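Local coordinates for protein DyP-type peroxidase (Pleurotus ostreatus PC15, PDB 6FSK) that acts as a heme b-dependent dye-decolorizing peroxidase and probably oxidises dyes as well as Mn(II) at a non-canonical site, at residues P473-T476 and A477-T480; L3-N6 and N7-G10; H40-P43 and H44-T47; I217-E221 and N222-R226. The protein carries 1 engineered substitution. All blocks are in the same frame, centred on the assembly; numbering follows the deposited sequence.

Interaction 1 of 4, residues P473-T476 and A477-T480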
loop_
_atom_site.group_PDB
_atom_site.type_symbol
_atom_site.label_atom_id
_atom_site.label_comp_id
_atom_site.label_asym_id
_atom_site.label_seq_id
_atom_site.Cartn_x
_atom_site.Cartn_y
_atom_site.Cartn_z
ATOM N N PRO A 473 -15.223 -8.410 3.887
ATOM C CA PRO A 473 -16.412 -8.847 3.209
ATOM C C PRO A 473 -17.400 -7.707 3.081
ATOM O O PRO A 473 -17.353 -6.658 3.746
ATOM C CB PRO A 473 -16.954 -9.991 4.139
ATOM C CG PRO A 473 -15.784 -10.304 5.071
ATOM C CD PRO A 473 -15.111 -8.991 5.244
ATOM N N SER A 474 -18.419 -7.935 2.237
ATOM C CA SER A 474 -19.514 -6.993 2.134
ATOM C C SER A 474 -20.414 -7.038 3.350
ATOM O O SER A 474 -20.332 -7.979 4.126
ATOM C CB SER A 474 -20.354 -7.407 0.874
ATOM O OG SER A 474 -21.173 -8.557 1.209
ATOM N N ILE A 475 -21.273 -6.035 3.485
ATOM C CA ILE A 475 -22.190 -5.987 4.612
ATOM C C ILE A 475 -23.134 -7.202 4.566
ATOM O O ILE A 475 -23.289 -7.878 5.582
ATOM C CB ILE A 475 -22.940 -4.675 4.672
ATOM C CG1 ILE A 475 -21.988 -3.426 4.745
ATOM C CG2 ILE A 475 -23.952 -4.708 5.811
ATOM C CD1 ILE A 475 -21.090 -3.485 5.968
ATOM N N THR A 476 -23.727 -7.540 3.426
ATOM C CA THR A 476 -24.588 -8.737 3.451
ATOM C C THR A 476 -23.799 -10.044 3.683
ATOM O O THR A 476 -24.335 -10.965 4.276
ATOM C CB THR A 476 -25.461 -8.875 2.223
ATOM O OG1 THR A 476 -24.626 -8.865 1.106
ATOM C CG2 THR A 476 -26.427 -7.765 2.122
ATOM N N ALA A 477 -22.517 -10.149 3.275
ATOM C CA ALA A 477 -21.700 -11.289 3.611
ATOM C C ALA A 477 -21.532 -11.397 5.129
ATOM O O ALA A 477 -21.662 -12.503 5.682
ATOM C CB ALA A 477 -20.336 -11.262 2.960
ATOM N N LEU A 478 -21.228 -10.284 5.775
ATOM C CA LEU A 478 -21.082 -10.302 7.239
ATOM C C LEU A 478 -22.401 -10.781 7.912
ATOM O O LEU A 478 -22.346 -11.553 8.877
ATOM C CB LEU A 478 -20.634 -8.989 7.771
ATOM C CG LEU A 478 -19.288 -8.440 7.288
ATOM C CD1 LEU A 478 -19.049 -7.001 7.689
ATOM C CD2 LEU A 478 -18.188 -9.287 7.830
ATOM N N LYS A 479 -23.521 -10.290 7.433
ATOM C CA LYS A 479 -24.806 -10.631 8.061
ATOM C C LYS A 479 -25.152 -12.084 7.872
ATOM O O LYS A 479 -25.684 -12.716 8.802
ATOM C CB LYS A 479 -25.916 -9.732 7.547
ATOM C CG LYS A 479 -25.898 -8.287 8.015
ATOM C CD LYS A 479 -27.078 -7.554 7.384
ATOM C CE LYS A 479 -27.037 -6.067 7.339
ATOM N NZ LYS A 479 -27.240 -5.448 8.635
ATOM N N THR A 480 -24.805 -12.650 6.734
ATOM C CA THR A 480 -25.209 -14.017 6.415
ATOM C C THR A 480 -24.221 -15.106 6.722
ATOM O O THR A 480 -24.595 -16.305 6.957
ATOM C CB THR A 480 -25.596 -14.115 4.910
ATOM O OG1 THR A 480 -24.487 -13.779 4.060
ATOM C CG2 THR A 480 -26.707 -13.211 4.619
#

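Interaction 2 of 4, residues L3-N6 and N7-G10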
loop_
_atom_site.group_PDB
_atom_site.type_symbol
_atom_site.label_atom_id
_atom_site.label_comp_id
_atom_site.label_asym_id
_atom_site.label_seq_id
_atom_site.Cartn_x
_atom_site.Cartn_y
_atom_site.Cartn_z
ATOM N N LEU A 3 -23.078 -0.083 -8.623
ATOM C CA LEU A 3 -22.553 -0.675 -7.391
ATOM C C LEU A 3 -23.435 -0.295 -6.217
ATOM O O LEU A 3 -23.830 0.875 -6.105
ATOM C CB LEU A 3 -21.149 -0.129 -7.077
ATOM C CG LEU A 3 -20.123 -0.356 -8.150
ATOM C CD1 LEU A 3 -18.785 0.200 -7.707
ATOM C CD2 LEU A 3 -19.951 -1.787 -8.523
ATOM N N ASP A 4 -23.630 -1.268 -5.309
ATOM C CA ASP A 4 -24.387 -1.003 -4.137
ATOM C C ASP A 4 -23.427 -0.465 -3.096
ATOM O O ASP A 4 -22.825 -1.255 -2.358
ATOM C CB ASP A 4 -25.087 -2.240 -3.612
ATOM C CG ASP A 4 -25.958 -1.932 -2.382
ATOM O OD1 ASP A 4 -26.040 -0.790 -1.908
ATOM O OD2 ASP A 4 -26.569 -2.886 -1.920
ATOM N N LEU A 5 -23.305 0.841 -3.007
ATOM C CA LEU A 5 -22.277 1.417 -2.105
ATOM C C LEU A 5 -22.617 1.230 -0.627
ATOM O O LEU A 5 -21.732 1.336 0.258
ATOM C CB LEU A 5 -22.060 2.878 -2.387
ATOM C CG LEU A 5 -21.515 3.206 -3.771
ATOM C CD1 LEU A 5 -21.269 4.727 -3.842
ATOM C CD2 LEU A 5 -20.268 2.430 -4.149
ATOM N N ASN A 6 -23.897 0.998 -0.333
ATOM C CA ASN A 6 -24.305 0.535 1.012
ATOM C C ASN A 6 -23.837 -0.832 1.406
ATOM O O ASN A 6 -23.976 -1.211 2.590
ATOM C CB ASN A 6 -25.824 0.506 1.144
ATOM C CG ASN A 6 -26.403 1.857 1.018
ATOM O OD1 ASN A 6 -26.162 2.728 1.823
ATOM N ND2 ASN A 6 -27.163 2.066 -0.036
ATOM N N ASN A 7 -23.346 -1.621 0.468
ATOM C CA ASN A 7 -22.977 -3.010 0.705
ATOM C C ASN A 7 -21.440 -3.169 0.812
ATOM O O ASN A 7 -20.994 -4.235 1.151
ATOM C CB ASN A 7 -23.496 -3.985 -0.375
ATOM C CG ASN A 7 -23.518 -5.414 0.068
ATOM O OD1 ASN A 7 -23.841 -5.729 1.218
ATOM N ND2 ASN A 7 -23.083 -6.264 -0.816
ATOM N N ILE A 8 -20.713 -2.101 0.520
ATOM C CA ILE A 8 -19.206 -2.165 0.400
ATOM C C ILE A 8 -18.593 -1.440 1.596
ATOM O O ILE A 8 -18.943 -0.293 1.932
ATOM C CB ILE A 8 -18.766 -1.494 -0.925
ATOM C CG1 ILE A 8 -19.277 -2.341 -2.088
ATOM C CG2 ILE A 8 -17.249 -1.427 -1.014
ATOM C CD1 ILE A 8 -19.453 -1.560 -3.382
ATOM N N GLN A 9 -17.629 -2.067 2.242
ATOM C CA GLN A 9 -16.934 -1.396 3.285
ATOM C C GLN A 9 -16.169 -0.187 2.800
ATOM O O GLN A 9 -15.456 -0.237 1.804
ATOM C CB GLN A 9 -16.023 -2.381 4.073
ATOM C CG GLN A 9 -16.756 -3.451 4.880
ATOM C CD GLN A 9 -15.825 -4.128 5.870
ATOM O OE1 GLN A 9 -15.279 -3.427 6.736
ATOM N NE2 GLN A 9 -15.691 -5.436 5.798
ATOM N N GLY A 10 -16.294 0.885 3.591
ATOM C CA GLY A 10 -15.930 2.223 3.163
ATOM C C GLY A 10 -14.432 2.495 2.988
ATOM O O GLY A 10 -14.062 3.373 2.255
#

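Interaction 3 of 4, residues H40-P43 and H44-T47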
loop_
_atom_site.group_PDB
_atom_site.type_symbol
_atom_site.label_atom_id
_atom_site.label_comp_id
_atom_site.label_asym_id
_atom_site.label_seq_id
_atom_site.Cartn_x
_atom_site.Cartn_y
_atom_site.Cartn_z
ATOM N N HIS A 40 -24.298 -7.457 16.544
ATOM C CA HIS A 40 -24.289 -6.201 17.129
ATOM C C HIS A 40 -23.215 -5.285 16.594
ATOM O O HIS A 40 -23.356 -4.085 16.660
ATOM C CB HIS A 40 -24.098 -6.353 18.628
ATOM C CG HIS A 40 -25.298 -6.946 19.272
ATOM N ND1 HIS A 40 -25.371 -8.267 19.630
ATOM C CD2 HIS A 40 -26.529 -6.416 19.474
ATOM C CE1 HIS A 40 -26.580 -8.511 20.113
ATOM N NE2 HIS A 40 -27.300 -7.408 20.012
ATOM N N PHE A 41 -22.126 -5.869 16.095
ATOM C CA PHE A 41 -21.024 -5.110 15.505
ATOM C C PHE A 41 -21.387 -4.553 14.123
ATOM O O PHE A 41 -21.044 -3.417 13.821
ATOM C CB PHE A 41 -19.809 -6.023 15.400
ATOM C CG PHE A 41 -18.565 -5.382 14.757
ATOM C CD1 PHE A 41 -18.183 -4.088 15.030
ATOM C CD2 PHE A 41 -17.847 -6.121 13.900
ATOM C CE1 PHE A 41 -17.034 -3.546 14.460
ATOM C CE2 PHE A 41 -16.676 -5.606 13.341
ATOM C CZ PHE A 41 -16.344 -4.298 13.590
ATOM N N ILE A 42 -22.064 -5.329 13.298
ATOM C CA ILE A 42 -22.232 -4.975 11.902
ATOM C C ILE A 42 -22.823 -3.592 11.651
ATOM O O ILE A 42 -22.361 -2.844 10.794
ATOM C CB ILE A 42 -22.967 -6.123 11.136
ATOM C CG1 ILE A 42 -22.073 -7.317 10.957
ATOM C CG2 ILE A 42 -23.510 -5.619 9.758
ATOM C CD1 ILE A 42 -22.809 -8.612 10.671
ATOM N N PRO A 43 -23.838 -3.129 12.422
ATOM C CA PRO A 43 -24.376 -1.791 12.211
ATOM C C PRO A 43 -23.443 -0.627 12.462
ATOM O O PRO A 43 -23.756 0.474 12.057
ATOM C CB PRO A 43 -25.587 -1.724 13.184
ATOM C CG PRO A 43 -25.889 -3.085 13.443
ATOM C CD PRO A 43 -24.642 -3.891 13.385
ATOM N N HIS A 44 -22.290 -0.869 13.136
ATOM C CA HIS A 44 -21.240 0.109 13.297
ATOM C C HIS A 44 -20.294 0.270 12.080
ATOM O O HIS A 44 -19.556 1.274 12.042
ATOM C CB HIS A 44 -20.342 -0.318 14.441
ATOM C CG HIS A 44 -20.929 -0.078 15.788
ATOM N ND1 HIS A 44 -21.715 -0.993 16.453
ATOM C CD2 HIS A 44 -20.845 1.004 16.585
ATOM C CE1 HIS A 44 -22.119 -0.475 17.606
ATOM N NE2 HIS A 44 -21.582 0.727 17.726
ATOM N N ILE A 45 -20.334 -0.641 11.132
ATOM C CA ILE A 45 -19.313 -0.652 10.030
ATOM C C ILE A 45 -19.567 0.461 9.036
ATOM O O ILE A 45 -20.734 0.656 8.635
ATOM C CB ILE A 45 -19.266 -2.010 9.361
ATOM C CG1 ILE A 45 -18.798 -3.039 10.356
ATOM C CG2 ILE A 45 -18.342 -2.038 8.120
ATOM C CD1 ILE A 45 -18.902 -4.450 9.907
ATOM N N LYS A 46 -18.535 1.241 8.706
ATOM C CA LYS A 46 -18.700 2.319 7.737
ATOM C C LYS A 46 -18.754 1.777 6.308
ATOM O O LYS A 46 -17.879 0.991 5.869
ATOM C CB LYS A 46 -17.512 3.249 7.847
ATOM C CG LYS A 46 -17.530 4.499 6.980
ATOM C CD LYS A 46 -18.695 5.453 7.266
ATOM C CE LYS A 46 -18.760 5.961 8.683
ATOM N NZ LYS A 46 -19.951 6.900 8.989
ATOM N N THR A 47 -19.797 2.135 5.595
ATOM C CA THR A 47 -19.898 1.791 4.163
ATOM C C THR A 47 -19.395 2.897 3.243
ATOM O O THR A 47 -19.208 4.038 3.618
ATOM C CB THR A 47 -21.365 1.431 3.781
ATOM O OG1 THR A 47 -22.082 2.662 3.724
ATOM C CG2 THR A 47 -21.907 0.473 4.737
HETATM O O HOH W 1 -22.908 -1.260 8.524
#

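Interaction 4 of 4, residues I217-E221 and N222-R226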
loop_
_atom_site.group_PDB
_atom_site.type_symbol
_atom_site.label_atom_id
_atom_site.label_comp_id
_atom_site.label_asym_id
_atom_site.label_seq_id
_atom_site.Cartn_x
_atom_site.Cartn_y
_atom_site.Cartn_z
ATOM N N ILE A 217 -11.009 -4.526 -8.203
ATOM C CA ILE A 217 -10.927 -4.118 -6.770
ATOM C C ILE A 217 -11.862 -4.939 -5.929
ATOM O O ILE A 217 -11.475 -5.344 -4.812
ATOM C CB ILE A 217 -11.224 -2.612 -6.572
ATOM C CG1 ILE A 217 -10.287 -1.718 -7.431
ATOM C CG2 ILE A 217 -11.210 -2.181 -5.070
ATOM C CD1 ILE A 217 -8.776 -1.875 -7.151
ATOM N N LEU A 218 -13.085 -5.181 -6.413
ATOM C CA LEU A 218 -14.104 -5.884 -5.707
ATOM C C LEU A 218 -14.332 -7.209 -6.315
ATOM O O LEU A 218 -14.571 -7.301 -7.508
ATOM C CB LEU A 218 -15.370 -5.056 -5.784
ATOM C CG LEU A 218 -15.441 -3.670 -5.176
ATOM C CD1 LEU A 218 -16.718 -2.915 -5.616
ATOM C CD2 LEU A 218 -15.365 -3.748 -3.683
ATOM N N ALA A 219 -14.365 -8.284 -5.507
ATOM C CA ALA A 219 -14.670 -9.594 -6.028
ATOM C C ALA A 219 -16.103 -9.693 -6.623
ATOM O O ALA A 219 -17.034 -9.064 -6.117
ATOM C CB ALA A 219 -14.532 -10.631 -4.941
ATOM N N LYS A 220 -16.126 -10.440 -7.724
ATOM C CA LYS A 220 -17.351 -10.766 -8.476
ATOM C C LYS A 220 -18.081 -9.557 -9.007
ATOM O O LYS A 220 -19.293 -9.587 -9.184
ATOM C CB LYS A 220 -18.302 -11.590 -7.616
ATOM C CG LYS A 220 -17.676 -12.873 -7.105
ATOM C CD LYS A 220 -18.646 -13.835 -6.432
ATOM C CE LYS A 220 -19.808 -14.249 -7.326
ATOM N NZ LYS A 220 -19.595 -15.518 -8.022
ATOM N N GLU A 221 -17.386 -8.472 -9.252
ATOM C CA GLU A 221 -17.956 -7.349 -10.025
ATOM C C GLU A 221 -17.333 -7.401 -11.377
ATOM O O GLU A 221 -16.428 -8.164 -11.660
ATOM C CB GLU A 221 -17.694 -6.014 -9.326
ATOM C CG GLU A 221 -18.499 -5.773 -8.080
ATOM C CD GLU A 221 -19.994 -5.503 -8.285
ATOM O OE1 GLU A 221 -20.465 -5.473 -9.460
ATOM O OE2 GLU A 221 -20.695 -5.315 -7.270
ATOM N N ASN A 222 -17.891 -6.622 -12.291
ATOM C CA ASN A 222 -17.434 -6.667 -13.681
ATOM C C ASN A 222 -15.925 -6.449 -13.797
ATOM O O ASN A 222 -15.416 -5.452 -13.239
ATOM C CB ASN A 222 -18.189 -5.541 -14.388
ATOM C CG ASN A 222 -17.881 -5.462 -15.842
ATOM O OD1 ASN A 222 -17.753 -6.486 -16.494
ATOM N ND2 ASN A 222 -17.803 -4.241 -16.374
ATOM N N GLY A 223 -15.245 -7.381 -14.430
ATOM C CA GLY A 223 -13.829 -7.411 -14.544
ATOM C C GLY A 223 -13.051 -8.345 -13.669
ATOM O O GLY A 223 -11.797 -8.478 -13.838
ATOM N N ASP A 224 -13.767 -8.950 -12.694
ATOM C CA ASP A 224 -13.120 -10.011 -11.888
ATOM C C ASP A 224 -12.991 -11.290 -12.699
ATOM O O ASP A 224 -13.954 -12.037 -12.908
ATOM C CB ASP A 224 -13.849 -10.230 -10.558
ATOM C CG ASP A 224 -13.197 -11.334 -9.747
ATOM O OD1 ASP A 224 -12.172 -11.865 -10.122
ATOM O OD2 ASP A 224 -13.782 -11.628 -8.678
ATOM N N SER A 225 -11.814 -11.600 -13.144
ATOM C CA SER A 225 -11.590 -12.828 -13.939
ATOM C C SER A 225 -11.869 -14.103 -13.207
ATOM O O SER A 225 -12.097 -15.161 -13.840
ATOM C CB SER A 225 -10.173 -12.929 -14.524
ATOM O OG SER A 225 -9.268 -13.155 -13.444
ATOM N N ARG A 226 -11.838 -14.058 -11.892
ATOM C CA ARG A 226 -12.121 -15.221 -11.066
ATOM C C ARG A 226 -13.549 -15.255 -10.567
ATOM O O ARG A 226 -13.854 -16.084 -9.678
ATOM C CB ARG A 226 -11.098 -15.263 -9.878
ATOM C CG ARG A 226 -9.684 -15.282 -10.329
ATOM C CD ARG A 226 -8.735 -15.082 -9.128
ATOM N NE ARG A 226 -7.350 -15.252 -9.506
ATOM C CZ ARG A 226 -6.584 -14.284 -10.069
ATOM N NH1 ARG A 226 -7.083 -13.135 -10.385
ATOM N NH2 ARG A 226 -5.330 -14.501 -10.243
HETATM O O HOH W 2 -20.102 -4.935 -11.863
#

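Interaction 1 of 4, residues P473-T476 and A477-T480
Ser474 OG takes the backbone N-H of Ala477 at 2.9 Å, so Ser474 is the N-cap of the C-terminal helix 475-481. The hydroxyl stands between its own backbone N and carbonyl carbon (chi1 77°), folded back over the first turn, and Ser474 O receives Leu478 N as the helical bonds begin. This end is tight. Pro473 lays its ring across Leu478 at about a right angle, CG meeting CD2 at 3.8 Å, while Pro473 CB sits just as near Ala477 CB. Strand 74-80 continues the apolar surface, with Phe79 and Val77 touching Leu478. The other side of the helix is looser and more exposed. There the lysine chain passes obliquely across Ile475, Lys479 CE reaching Ile475 CG2 at 3.7 Å, before bending at its last torsion. Thr480 turns OG1 back to Thr476 O at 2.8 Å, and the same oxygen accepts Thr480 N from the opposite face of the carbonyl plane. The chemistry thus differs by side: the serine hydroxyl gives an N-H of the first turn a side-chain acceptor, the buried side holds by apolar packing, and on the exposed side a threonine hydroxyl satisfies itself against the backbone.

Interaction 2 of 4, residues L3-N6 and N7-G10
Asp4 O accepts the backbone N-H of Asn7 at 2.9 Å, closing a tight turn with Leu5 and Asn6 at its corner. The hydrogen bond is fairly straight, yet the donor stands well above the carbonyl plane, 51° out of it. Asp4 lines the outside of the turn: with CG anti to the backbone N (chi1 -177°), its carboxylate lies over the start of Asn7, OD2 coming to 3.6 Å from Asn7 CB. The two side chains run at about a right angle to each other, although their carboxylate and amide planes are only 26° apart. Asp4 OD1 reaches forward to Asn6 N in a weak, bent bond of 3.2 Å. The amide of Asn7 itself looks elsewhere: its OD1 accepts from Thr476 N, in the helix at the C terminus.

Apolar contacts fill the inner side. Ile8 brings the tip of its longer branch, CD1, under the turn, 3.5 Å from Asp4 O, with Leu5 CD2 at 4.1 Å and Leu3 CB a little farther. Leu5 in turn rests on Ser48 and Ile52 of helix 48-63. The N-terminal segment is therefore two-faced, an isoleucine and two leucines turned to the protein and a carboxylate to its surface; the acid probably adds a mild electrostatic pull on the nearby backbone N-H groups, while the turn itself is closed by one main-chain bond.

Interaction 3 of 4, residues H40-P43 and H44-T47
The backbone tightens from helix 31-41 into a 3-10 turn through residues 42-44, where His44 N bonds to Phe41 O at 2.9 Å and Ile45 N to Ile42 O at 3.0 Å. Both bonds span three residues, and both donors stand above the plane of the carbonyl they meet. From Ile45 on the chain is extended and runs to Thr47, the N-cap of helix 48-63, so the turn is the first half of a helix-to-helix connection in the DyP alpha+beta barrel domain.

Ile45 packs on Phe41, setting CG1 over one ring face, 4.3 Å from Phe41 CZ and offset toward the rim. The first torsion of Ile45 places this branch beside its backbone N (chi1 -64°), and the same branch carries CD1 back to within 4.4 Å of Ile42 CG1. Phe157 meets the Phe41 ring edge-to-face, and Val77 of strand 74-80 also packs on it, so the phenyl is buried.

The imidazole of His44 instead folds back along the helix end. Its ND1 edge lies in plane with His40 O, 3.5 Å away, and with Phe41 O, while NE2 makes a weak hydrogen bond to Glu152 of helix 144-156. A water bridges the turn, donating to Ile42 O at 2.8 Å and to Ile45 O at 2.9 Å.

Interaction 4 of 4, residues I217-E221 and N222-R226
Asp224 points its carboxylate back at the backbone N of Lys220, across two type II beta turns in succession, Leu218 to Glu221 and Glu221 to Asp224. In the second, Asp224 N donates to Glu221 O at 3.0 Å. The third position of each turn has a positive phi: Lys220 holds one, and Gly223 the other, at angles where a CB would jam against the preceding carbonyl oxygen.

The carboxylate sits between the turns because CG is anti to the backbone N (chi1 179°). OD2 faces Lys220 N and accepts it at 2.8 Å through the anti lone pair, almost straight at 174°; it also rests against Ala219, its CA 3.5 Å away. The same oxygen has a salt bridge to Arg230. OD1 looks the other way along the chain and takes Arg226 N from above the carboxylate plane, at 2.8 Å, which makes an Asx turn. With three donors on its two oxygens, the buried acid is well satisfied and its rotation fixed; these donors would probably hold it ionised.

Lys220 sends its chain away from Asp224, and NZ finds the carbonyls of Ala227 and Arg230. Glu221, bent at its second torsion, also turns aside, OE2 coming close to Asp236, a pairing of like charges that probably raises the affinity of one of them for a proton. Glu221 OE1 curls toward the start of the second turn, where a water lies unusually close to it and accepts Asn222 N at 2.8 Å.

How the interactions relate
From the N terminus the chain makes interaction 2, then interaction 3 after strand 20-28 and helix 31-41, interaction 4 in the loop before strand 238-247, and interaction 1 at the C-terminal helix. Each closes a local turn; the four follow in series, none nesting or crossing. Interaction 2 lies in the middle: Gly10 N bonds to Lys46 O of interaction 3, Gln9 NE2 to Pro473 O of interaction 1, and Leu3 and Ile8 pack on Glu221 and Leu218 of interaction 4. Interactions 1 and 3 meet directly through Leu478 and Ile45. Interaction 4 stands about 8 Å from interaction 1 and 10 Å from interaction 3 by nearest atoms. Both chain ends are thus drawn together beside strand 74-80.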